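PDB 4GNX: putative uncharacterized protein from Ustilago maydis, which is probably the small subunit of replication protein A, a heterotrimer that binds single-stranded DNA. Local coordinates for residues R22-V27 with F60-G65. Residues are numbered along the deposited sequence; the frame is centred on the assembly and turned at random.
Sequences RIVGKV and FVEVTG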
loop_
_atom_site.group_PDB
_atom_site.type_symbol
_atom_site.label_atom_id
_atom_site.label_comp_id
_atom_site.label_asym_id
_atom_site.label_seq_id
_atom_site.Cartn_x
_atom_site.Cartn_y
_atom_site.Cartn_z
ATOM N N ARG A 22 -6.169 25.042 -9.118
ATOM C CA ARG A 22 -4.811 24.554 -9.129
ATOM C C ARG A 22 -4.766 23.436 -10.141
ATOM O O ARG A 22 -5.644 22.585 -10.150
ATOM C CB ARG A 22 -4.468 24.037 -7.752
ATOM C CG ARG A 22 -3.017 23.661 -7.579
ATOM C CD ARG A 22 -2.625 23.748 -6.103
ATOM N NE ARG A 22 -2.414 25.137 -5.698
ATOM C CZ ARG A 22 -2.290 25.538 -4.442
ATOM N NH1 ARG A 22 -2.353 24.653 -3.467
ATOM N NH2 ARG A 22 -2.110 26.825 -4.159
ATOM N N ILE A 23 -3.767 23.440 -11.013
ATOM C CA ILE A 23 -3.699 22.439 -12.091
ATOM C C ILE A 23 -2.251 22.061 -12.428
ATOM O O ILE A 23 -1.360 22.931 -12.437
ATOM C CB ILE A 23 -4.511 22.872 -13.340
ATOM C CG1 ILE A 23 -4.317 21.895 -14.481
ATOM C CG2 ILE A 23 -4.063 24.215 -13.858
ATOM C CD1 ILE A 23 -5.512 21.785 -15.405
ATOM N N VAL A 24 -2.033 20.769 -12.687
ATOM C CA VAL A 24 -0.708 20.230 -12.985
ATOM C C VAL A 24 -0.636 19.706 -14.407
ATOM O O VAL A 24 -1.551 19.049 -14.889
ATOM C CB VAL A 24 -0.331 19.060 -12.048
ATOM C CG1 VAL A 24 1.094 18.597 -12.324
ATOM C CG2 VAL A 24 -0.446 19.462 -10.584
ATOM N N GLY A 25 0.466 19.964 -15.080
ATOM C CA GLY A 25 0.603 19.460 -16.426
ATOM C C GLY A 25 2.006 19.503 -16.947
ATOM O O GLY A 25 2.868 20.162 -16.366
ATOM N N LYS A 26 2.214 18.768 -18.031
ATOM C CA LYS A 26 3.478 18.702 -18.750
ATOM C C LYS A 26 3.513 19.854 -19.743
ATOM O O LYS A 26 2.552 20.088 -20.471
ATOM C CB LYS A 26 3.577 17.375 -19.507
ATOM C CG LYS A 26 4.975 16.808 -19.701
ATOM C CD LYS A 26 5.663 17.350 -20.934
ATOM C CE LYS A 26 6.795 16.440 -21.364
ATOM N NZ LYS A 26 7.567 17.050 -22.494
ATOM N N VAL A 27 4.620 20.586 -19.754
ATOM C CA VAL A 27 4.782 21.734 -20.640
ATOM C C VAL A 27 4.969 21.259 -22.070
ATOM O O VAL A 27 5.897 20.504 -22.373
ATOM C CB VAL A 27 5.968 22.627 -20.220
ATOM C CG1 VAL A 27 6.148 23.775 -21.198
ATOM C CG2 VAL A 27 5.741 23.169 -18.818
ATOM N N PHE A 60 7.295 19.542 -15.863
ATOM C CA PHE A 60 5.960 19.594 -15.301
ATOM C C PHE A 60 5.845 20.772 -14.400
ATOM O O PHE A 60 6.789 21.140 -13.720
ATOM C CB PHE A 60 5.626 18.350 -14.517
ATOM C CG PHE A 60 5.644 17.100 -15.332
ATOM C CD1 PHE A 60 6.849 16.465 -15.644
ATOM C CD2 PHE A 60 4.458 16.532 -15.768
ATOM C CE1 PHE A 60 6.872 15.295 -16.379
ATOM C CE2 PHE A 60 4.473 15.354 -16.496
ATOM C CZ PHE A 60 5.682 14.739 -16.806
ATOM N N VAL A 61 4.657 21.345 -14.377
ATOM C CA VAL A 61 4.448 22.571 -13.653
ATOM C C VAL A 61 3.128 22.534 -12.878
ATOM O O VAL A 61 2.192 21.841 -13.291
ATOM C CB VAL A 61 4.490 23.724 -14.655
ATOM C CG1 VAL A 61 3.243 23.709 -15.526
ATOM C CG2 VAL A 61 4.654 25.040 -13.937
ATOM N N GLU A 62 3.060 23.227 -11.740
ATOM C CA GLU A 62 1.777 23.379 -11.016
ATOM C C GLU A 62 1.370 24.831 -10.994
ATOM O O GLU A 62 2.072 25.668 -10.426
ATOM C CB GLU A 62 1.818 22.835 -9.575
ATOM C CG GLU A 62 0.453 22.852 -8.889
ATOM C CD GLU A 62 0.516 22.602 -7.380
ATOM O OE1 GLU A 62 0.686 23.578 -6.603
ATOM O OE2 GLU A 62 0.376 21.428 -6.941
ATOM N N VAL A 63 0.230 25.129 -11.608
ATOM C CA VAL A 63 -0.228 26.525 -11.677
ATOM C C VAL A 63 -1.369 26.773 -10.732
ATOM O O VAL A 63 -2.327 25.996 -10.719
ATOM C CB VAL A 63 -0.746 26.898 -13.066
ATOM C CG1 VAL A 63 -1.309 28.309 -13.031
ATOM C CG2 VAL A 63 0.356 26.734 -14.093
ATOM N N THR A 64 -1.265 27.835 -9.947
ATOM C CA THR A 64 -2.435 28.338 -9.263
ATOM C C THR A 64 -2.912 29.494 -10.115
ATOM O O THR A 64 -2.159 30.440 -10.382
ATOM C CB THR A 64 -2.171 28.768 -7.799
ATOM O OG1 THR A 64 -1.663 27.662 -7.042
ATOM C CG2 THR A 64 -3.442 29.196 -7.139
ATOM N N GLY A 65 -4.152 29.407 -10.574
ATOM C CA GLY A 65 -4.662 30.429 -11.469
ATOM C C GLY A 65 -6.153 30.573 -11.429
ATOM O O GLY A 65 -6.853 29.753 -10.837
#
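Two backbone rungs join Ile23 to Val63 and Gly25 to Val61, the hydrogen-bonded pairs of an antiparallel ladder formed by 22-27 and 60-65. Ile23 O accepts from Val63 N at 2.8 Å and Gly25 O from Val61 N at 2.9 Å, with Ile23 N and Gly25 N returning the bonds to Val63 O and Val61 O. At the non-hydrogen-bonded pairs between and beyond them, CA-H groups approach the same four oxygens: Arg22 that of Val63, Val24 that of Val61, Glu62 that of Ile23 and Phe60 that of Gly25.

Ile23, Val61 and Val63 share one face of the sheet, where Ile23 CG2 meets Val63 CB at 4.3 Å. Val27 CG2 also reaches Val61 CG1, at 4.2 Å. Phe74, Ala76, Ile79 and Met37, from strands 73-81 and 34-39, pack against the residues of this face, as expected where a curled sheet of the OB fold wraps round its own core.

The opposite face carries the polar contacts. Arg22 extends with CG anti to its N (chi1 -173°) and bends at chi3, which brings the guanidinium edge to Thr64: NE and NH2 both donate, side-on, to OG1, each at 3.0 Å. Glu62 OE1 sits 3.6 Å from Arg22 NE but well out of the guanidinium plane, a salt bridge of charge alone. Both charges have partners on a neighbouring subunit, where Glu60 pairs with Arg22 NH1 and the hydroxyls of Tyr117 and Tyr90 meet the Glu62 carboxylate, carrying this face into the subunit interface.

Apolar contacts continue along that face. Val24 CG2 packs on Glu62 CG at 3.9 Å, and Lys26 makes a CH-pi contact, its CG lying over the Phe60 ring 3.8 Å from the centroid, while the chain, bent at chi2, carries NZ off beyond the ring.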